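Sulfatase (Bacteroides fragilis CAG:558, PDB 6USS) probably hydrolyses aryl sulfate esters as a calcium-dependent sulfatase of a human gut bacterium. Local coordinates at residues A[44-53]-A[60-70]; A[321-329]-A[339-348]. The protein carries 1 engineered substitution. One frame throughout, in Å; residues are numbered along the deposited sequence.

Contact 1: residues A[44-53]-A[60-70]; sequences MGWQDTSLPF and YNEVYETPNME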
# COMPACT_ATOMS: atom_id res chain seq x y z
N MET A 44 18.73 20.90 0.64
CA MET A 44 19.04 21.91 -0.36
C MET A 44 18.85 23.31 0.23
O MET A 44 17.80 23.61 0.80
CB MET A 44 18.16 21.70 -1.60
CG MET A 44 18.33 22.76 -2.69
SD MET A 44 17.18 22.59 -4.07
CE MET A 44 17.65 24.00 -5.09
N GLY A 45 19.88 24.18 0.09
CA GLY A 45 19.82 25.51 0.65
C GLY A 45 19.08 26.53 -0.23
O GLY A 45 18.86 26.34 -1.43
N TRP A 46 18.70 27.65 0.40
CA TRP A 46 18.07 28.76 -0.30
C TRP A 46 18.85 29.25 -1.52
O TRP A 46 18.27 29.92 -2.39
CB TRP A 46 17.90 29.93 0.65
CG TRP A 46 16.82 30.92 0.29
CD1 TRP A 46 15.50 30.65 0.03
CD2 TRP A 46 16.95 32.35 0.23
NE1 TRP A 46 14.82 31.82 -0.20
CE2 TRP A 46 15.68 32.87 -0.10
CE3 TRP A 46 18.02 33.23 0.40
CZ2 TRP A 46 15.45 34.25 -0.25
CZ3 TRP A 46 17.79 34.60 0.25
CH2 TRP A 46 16.51 35.09 -0.06
N GLN A 47 20.15 28.97 -1.59
CA GLN A 47 20.98 29.48 -2.67
C GLN A 47 21.68 28.38 -3.44
O GLN A 47 22.62 28.66 -4.19
CB GLN A 47 22.01 30.47 -2.11
CG GLN A 47 21.41 31.79 -1.59
CD GLN A 47 21.18 32.78 -2.71
OE1 GLN A 47 21.80 32.69 -3.76
NE2 GLN A 47 20.29 33.76 -2.48
N ASP A 48 21.25 27.13 -3.28
CA ASP A 48 21.84 25.98 -3.98
C ASP A 48 21.20 25.76 -5.35
O ASP A 48 20.76 24.67 -5.70
CB ASP A 48 21.74 24.74 -3.11
CG ASP A 48 22.55 24.86 -1.85
OD1 ASP A 48 23.42 25.77 -1.78
OD2 ASP A 48 22.33 24.06 -0.92
N THR A 49 21.15 26.83 -6.14
CA THR A 49 20.42 26.86 -7.40
C THR A 49 20.94 28.04 -8.20
O THR A 49 21.50 29.00 -7.64
CB THR A 49 18.90 26.99 -7.16
OG1 THR A 49 18.22 27.32 -8.38
CG2 THR A 49 18.62 28.07 -6.12
N SER A 50 20.79 27.97 -9.53
CA SER A 50 21.04 29.15 -10.33
C SER A 50 19.87 30.13 -10.30
O SER A 50 20.05 31.28 -10.73
CB SER A 50 21.37 28.79 -11.80
OG SER A 50 20.36 28.00 -12.41
N LEU A 51 18.70 29.74 -9.79
CA LEU A 51 17.56 30.66 -9.71
C LEU A 51 17.69 31.56 -8.49
O LEU A 51 17.69 31.06 -7.36
CB LEU A 51 16.24 29.90 -9.66
CG LEU A 51 14.93 30.70 -9.51
CD1 LEU A 51 14.68 31.63 -10.72
CD2 LEU A 51 13.73 29.78 -9.27
N PRO A 52 17.78 32.91 -8.65
CA PRO A 52 18.00 33.79 -7.49
C PRO A 52 16.71 34.02 -6.71
O PRO A 52 15.77 34.66 -7.22
CB PRO A 52 18.52 35.09 -8.13
CG PRO A 52 18.85 34.72 -9.58
CD PRO A 52 17.86 33.65 -9.92
N PHE A 53 16.67 33.52 -5.46
CA PHE A 53 15.54 33.75 -4.55
C PHE A 53 15.67 35.04 -3.73
O PHE A 53 14.67 35.51 -3.18
CB PHE A 53 15.40 32.57 -3.58
CG PHE A 53 14.58 31.45 -4.14
CD1 PHE A 53 13.25 31.30 -3.78
CD2 PHE A 53 15.13 30.56 -5.05
CE1 PHE A 53 12.49 30.29 -4.31
CE2 PHE A 53 14.37 29.53 -5.59
CZ PHE A 53 13.04 29.40 -5.22
N TYR A 60 26.85 32.09 -5.68
CA TYR A 60 26.32 30.74 -5.84
C TYR A 60 25.40 30.66 -7.05
O TYR A 60 25.49 29.70 -7.83
CB TYR A 60 25.58 30.29 -4.59
CG TYR A 60 26.50 30.00 -3.44
CD1 TYR A 60 27.61 29.18 -3.60
CD2 TYR A 60 26.27 30.55 -2.19
CE1 TYR A 60 28.46 28.90 -2.55
CE2 TYR A 60 27.12 30.27 -1.11
CZ TYR A 60 28.21 29.44 -1.31
OH TYR A 60 29.07 29.16 -0.29
N ASN A 61 24.51 31.64 -7.21
CA ASN A 61 23.64 31.64 -8.39
C ASN A 61 24.46 31.61 -9.66
O ASN A 61 24.11 30.91 -10.61
CB ASN A 61 22.73 32.87 -8.39
CG ASN A 61 21.79 32.89 -7.22
OD1 ASN A 61 21.46 33.95 -6.70
ND2 ASN A 61 21.35 31.73 -6.80
N GLU A 62 25.56 32.36 -9.69
CA GLU A 62 26.40 32.36 -10.88
C GLU A 62 27.01 30.98 -11.14
O GLU A 62 27.14 30.57 -12.30
CB GLU A 62 27.50 33.43 -10.77
CG GLU A 62 27.03 34.89 -10.64
CD GLU A 62 26.31 35.44 -11.87
OE1 GLU A 62 26.03 34.68 -12.83
OE2 GLU A 62 26.02 36.66 -11.89
N VAL A 63 27.38 30.24 -10.09
CA VAL A 63 28.13 29.01 -10.33
C VAL A 63 27.23 27.77 -10.53
O VAL A 63 27.58 26.89 -11.32
CB VAL A 63 29.18 28.76 -9.22
CG1 VAL A 63 30.02 29.98 -9.00
CG2 VAL A 63 28.56 28.28 -7.90
N TYR A 64 26.09 27.68 -9.85
CA TYR A 64 25.26 26.49 -9.99
C TYR A 64 24.45 26.55 -11.28
O TYR A 64 24.30 27.60 -11.91
CB TYR A 64 24.32 26.34 -8.79
CG TYR A 64 25.06 26.18 -7.47
CD1 TYR A 64 26.13 25.29 -7.36
CD2 TYR A 64 24.68 26.91 -6.35
CE1 TYR A 64 26.82 25.14 -6.17
CE2 TYR A 64 25.36 26.76 -5.14
CZ TYR A 64 26.43 25.87 -5.05
OH TYR A 64 27.12 25.72 -3.86
N GLU A 65 23.95 25.39 -11.70
CA GLU A 65 23.16 25.30 -12.93
C GLU A 65 21.88 24.51 -12.66
O GLU A 65 21.88 23.27 -12.64
CB GLU A 65 23.98 24.67 -14.04
CG GLU A 65 25.16 25.53 -14.45
CD GLU A 65 26.05 24.85 -15.46
OE1 GLU A 65 25.60 23.87 -16.10
OE2 GLU A 65 27.22 25.28 -15.62
N THR A 66 20.78 25.23 -12.45
CA THR A 66 19.45 24.64 -12.33
C THR A 66 18.56 25.26 -13.41
O THR A 66 17.63 26.02 -13.10
CB THR A 66 18.87 24.83 -10.93
OG1 THR A 66 18.82 26.23 -10.59
CG2 THR A 66 19.71 24.09 -9.91
N PRO A 67 18.83 24.97 -14.68
CA PRO A 67 18.04 25.61 -15.74
C PRO A 67 16.58 25.18 -15.72
O PRO A 67 15.72 25.95 -16.16
CB PRO A 67 18.73 25.15 -17.03
CG PRO A 67 19.31 23.79 -16.65
CD PRO A 67 19.77 23.97 -15.22
N ASN A 68 16.28 23.96 -15.23
CA ASN A 68 14.90 23.50 -15.22
C ASN A 68 14.09 24.15 -14.10
O ASN A 68 12.89 24.39 -14.25
CB ASN A 68 14.85 21.98 -15.11
CG ASN A 68 15.41 21.27 -16.34
OD1 ASN A 68 14.83 21.33 -17.43
ND2 ASN A 68 16.52 20.57 -16.16
N MET A 69 14.73 24.44 -12.95
CA MET A 69 14.11 25.28 -11.93
C MET A 69 13.77 26.67 -12.48
O MET A 69 12.71 27.22 -12.16
CB MET A 69 15.03 25.40 -10.70
CG MET A 69 15.16 24.15 -9.84
SD MET A 69 16.22 24.39 -8.39
CE MET A 69 15.34 25.66 -7.46
N GLU A 70 14.67 27.26 -13.28
CA GLU A 70 14.38 28.57 -13.86
C GLU A 70 13.20 28.49 -14.82
O GLU A 70 12.30 29.35 -14.79
CB GLU A 70 15.61 29.09 -14.60
CG GLU A 70 16.78 29.42 -13.73
CD GLU A 70 18.02 29.80 -14.54
OE1 GLU A 70 17.86 30.35 -15.65
OE2 GLU A 70 19.15 29.55 -14.06
O HOH W 1 18.83 31.72 -4.93
O HOH W 2 25.87 26.65 -1.54
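With Thr-49 OG1 anti to the backbone nitrogen (chi1 167°) and Thr-66 OG1 held between its own backbone nitrogen and carbonyl carbon (chi1 57°), the two hydroxyls share a hydrogen bond, Thr-49 OG1 and Thr-66 OG1 lying 2.5 Å apart. The same Thr-49 OG1 closes an ST turn by accepting from the backbone nitrogen of Leu-51. This is the loop that follows strand 35-41 of the sulfatase core, folded against helix 59-63 and the start of helix 67-74. Ser-50 is the hub of the polar seam: its OG accepts from the backbone N of Thr-66 at 2.8 Å and donates to Glu-70 OE2 at 2.6 Å, meeting the anti lone pair of that carboxylate oxygen. Within helix 59-63, Asn-61 ND2 donates to Thr-49 O at 2.9 Å, and a water shared by Asn-61 ND2, Trp-46 O, Leu-51 O and Phe-53 N ties the amide to the loop backbone. Asn-61 OD1 is engaged by the backbone nitrogen of Thr-58, which helps to fix the rotation of the amide. Next to the threonine hydroxyls the packing turns apolar, where Phe-319 of strand 315-321 touches both methionines. Met-69, bent at its last torsion, meets the extended Met-44 tip to tip, with Met-44 CE 3.6 Å from Met-69 SD.

Contact 2: residues A[321-329]-A[339-348]; sequences SDNGGLSSE and TQNSPLNSGK. With CA (calcium ion), chain C.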
# COMPACT_ATOMS: atom_id res chain seq x y z
N SER A 321 12.32 22.20 -0.65
CA SER A 321 13.42 21.54 0.03
C SER A 321 13.07 21.43 1.51
O SER A 321 12.32 22.23 2.06
CB SER A 321 14.75 22.29 -0.15
OG SER A 321 15.77 21.66 0.61
N ASP A 322 13.66 20.43 2.18
CA ASP A 322 13.23 20.10 3.53
C ASP A 322 14.02 20.81 4.63
O ASP A 322 13.56 20.81 5.77
CB ASP A 322 13.29 18.59 3.75
CG ASP A 322 14.70 18.09 3.97
OD1 ASP A 322 15.65 18.69 3.42
OD2 ASP A 322 14.86 17.11 4.73
N ASN A 323 15.20 21.36 4.34
CA ASN A 323 15.94 22.18 5.31
C ASN A 323 17.14 22.81 4.61
O ASN A 323 17.38 22.57 3.42
CB ASN A 323 16.38 21.39 6.55
CG ASN A 323 17.19 20.16 6.21
OD1 ASN A 323 18.31 20.27 5.69
ND2 ASN A 323 16.65 18.98 6.51
N GLY A 324 17.90 23.62 5.36
CA GLY A 324 19.02 24.34 4.78
C GLY A 324 20.18 23.44 4.40
O GLY A 324 20.32 22.30 4.85
N GLY A 325 21.05 23.96 3.53
CA GLY A 325 22.22 23.20 3.14
C GLY A 325 23.15 22.96 4.32
O GLY A 325 23.17 23.72 5.29
N LEU A 326 23.91 21.87 4.24
CA LEU A 326 24.87 21.55 5.29
C LEU A 326 26.04 22.53 5.26
O LEU A 326 26.80 22.57 4.28
CB LEU A 326 25.36 20.11 5.12
CG LEU A 326 26.41 19.60 6.10
CD1 LEU A 326 25.82 19.49 7.47
CD2 LEU A 326 26.93 18.26 5.64
N SER A 327 26.17 23.33 6.31
CA SER A 327 27.25 24.30 6.41
C SER A 327 28.10 24.11 7.66
O SER A 327 28.89 25.01 8.00
CB SER A 327 26.70 25.73 6.37
OG SER A 327 25.60 25.85 7.24
N SER A 328 27.99 22.96 8.32
CA SER A 328 28.69 22.64 9.56
C SER A 328 30.01 21.92 9.35
O SER A 328 30.79 21.81 10.30
CB SER A 328 27.87 21.70 10.44
OG SER A 328 26.50 21.99 10.42
N GLU A 329 30.25 21.38 8.16
CA GLU A 329 31.26 20.34 8.00
C GLU A 329 32.29 20.69 6.93
O GLU A 329 31.97 20.62 5.73
CB GLU A 329 30.58 19.01 7.69
CG GLU A 329 29.77 18.50 8.87
CD GLU A 329 29.32 17.06 8.73
OE1 GLU A 329 29.42 16.53 7.60
OE2 GLU A 329 28.86 16.47 9.74
N THR A 339 28.76 29.58 6.20
CA THR A 339 28.26 30.59 5.27
C THR A 339 27.81 30.01 3.94
O THR A 339 27.61 30.76 2.99
CB THR A 339 29.33 31.67 5.03
OG1 THR A 339 30.43 31.11 4.30
CG2 THR A 339 29.82 32.26 6.36
N GLN A 340 27.63 28.69 3.84
CA GLN A 340 27.34 28.07 2.56
C GLN A 340 25.91 28.28 2.09
O GLN A 340 25.55 27.76 1.02
CB GLN A 340 27.65 26.57 2.63
CG GLN A 340 29.12 26.22 2.56
CD GLN A 340 29.86 26.49 3.88
OE1 GLN A 340 29.25 26.79 4.91
NE2 GLN A 340 31.19 26.41 3.84
N ASN A 341 25.07 29.00 2.84
CA ASN A 341 23.76 29.45 2.37
C ASN A 341 23.71 30.98 2.30
O ASN A 341 22.63 31.58 2.36
CB ASN A 341 22.64 28.89 3.24
CG ASN A 341 22.67 27.37 3.33
OD1 ASN A 341 22.30 26.67 2.38
ND2 ASN A 341 23.13 26.86 4.47
N SER A 342 24.87 31.60 2.18
CA SER A 342 24.95 33.05 2.15
C SER A 342 24.03 33.61 1.07
O SER A 342 23.96 33.04 -0.03
CB SER A 342 26.39 33.50 1.89
OG SER A 342 26.37 34.76 1.25
N PRO A 343 23.35 34.75 1.31
CA PRO A 343 23.50 35.66 2.45
C PRO A 343 22.83 35.18 3.74
O PRO A 343 22.79 35.94 4.68
CB PRO A 343 22.79 36.91 1.97
CG PRO A 343 21.66 36.36 1.17
CD PRO A 343 22.28 35.20 0.41
N LEU A 344 22.28 33.97 3.77
CA LEU A 344 21.66 33.53 5.01
C LEU A 344 22.71 33.04 6.00
O LEU A 344 23.78 32.57 5.60
CB LEU A 344 20.64 32.42 4.74
CG LEU A 344 19.59 32.75 3.68
CD1 LEU A 344 18.57 31.64 3.63
CD2 LEU A 344 18.95 34.09 4.01
N ASN A 345 22.40 33.15 7.29
CA ASN A 345 23.32 32.73 8.35
C ASN A 345 23.27 31.22 8.57
O ASN A 345 22.20 30.64 8.80
CB ASN A 345 22.99 33.47 9.65
CG ASN A 345 24.18 33.54 10.61
OD1 ASN A 345 25.00 32.64 10.67
ND2 ASN A 345 24.24 34.63 11.39
N SER A 346 24.43 30.58 8.51
CA SER A 346 24.61 29.19 8.93
C SER A 346 23.78 28.28 7.99
O SER A 346 23.65 28.55 6.78
CB SER A 346 24.29 29.07 10.42
OG SER A 346 24.38 27.74 10.89
N GLY A 347 23.21 27.19 8.51
CA GLY A 347 22.54 26.24 7.65
C GLY A 347 21.90 25.11 8.42
O GLY A 347 21.40 25.32 9.53
N LYS A 348 21.93 23.91 7.85
CA LYS A 348 21.23 22.76 8.41
C LYS A 348 21.51 22.63 9.90
O LYS A 348 22.66 22.72 10.34
CB LYS A 348 21.64 21.48 7.69
CG LYS A 348 20.97 20.24 8.29
CD LYS A 348 21.20 19.03 7.45
CE LYS A 348 20.35 17.88 7.98
NZ LYS A 348 20.49 16.68 7.14
CA CA C . 17.05 16.94 5.16
O HOH W 3 26.25 25.90 9.93
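A buried loop-to-loop contact, in which the side-chain amide of Asn-341 and the backbone of Lys-348 meet the backbone of Gly-325, joins two parts of the long connection between strand 315-321 and helix 353-356, beside the calcium site of the sulfatase fold. The carbonyl oxygen of Gly-325 accepts from Lys-348 N at 2.9 Å and from Asn-341 ND2 at 3.2 Å, the two donors arriving from opposite faces of the carbonyl plane. Asn-341 ND2 also donates to Ser-346 O at 2.9 Å, nearly straight at 169°, so one amide nitrogen bridges both segments; Asn-341 OD1 adds a weak bond from the backbone N of Gly-325. Further along, Ser-327 CB rests on OE1 of Gln-340, whose NE2 is hydrogen-bonded to Asp-334 O, and a water joins Ser-327 OG to Ser-346 OG, itself also bonded to Pro-436 O.

Toward the metal, Lys-348 is fully extended, its CG anti to the backbone nitrogen (chi1 177°), and its aliphatic stem crosses the Asn-323 side chain. That reach delivers NZ to a salt bridge with Asp-43, a calcium ligand. Asp-42, Asp-43, the engineered Cys-88 and Asn-323 share the calcium ion with Asp-322, whose carboxylate binds unevenly, OD2 at 2.2 Å and OD1 at 2.8 Å from the metal.

The two contacts illustrate how a metal site can be framed by loops that leave neighbouring strands of one sheet. Contact 1 comes first in the chain, after strand 35-41, and closes before contact 2 opens after strand 315-321; these strands pair in parallel, and both contacts belong to the sulfatase domain. Their centres are about 14 Å apart, yet they touch directly: Met-44 O and Ser-321 OG probably share a hydrogen bond, while Trp-46 packs on Leu-344 and Gly-45 on Asn-341. Because Asp-42 and Asp-43 immediately precede segment 44-53, and Asp-322 and Asn-323 belong to segment 321-329, the joined loops bring ligands distant in sequence to one calcium ion.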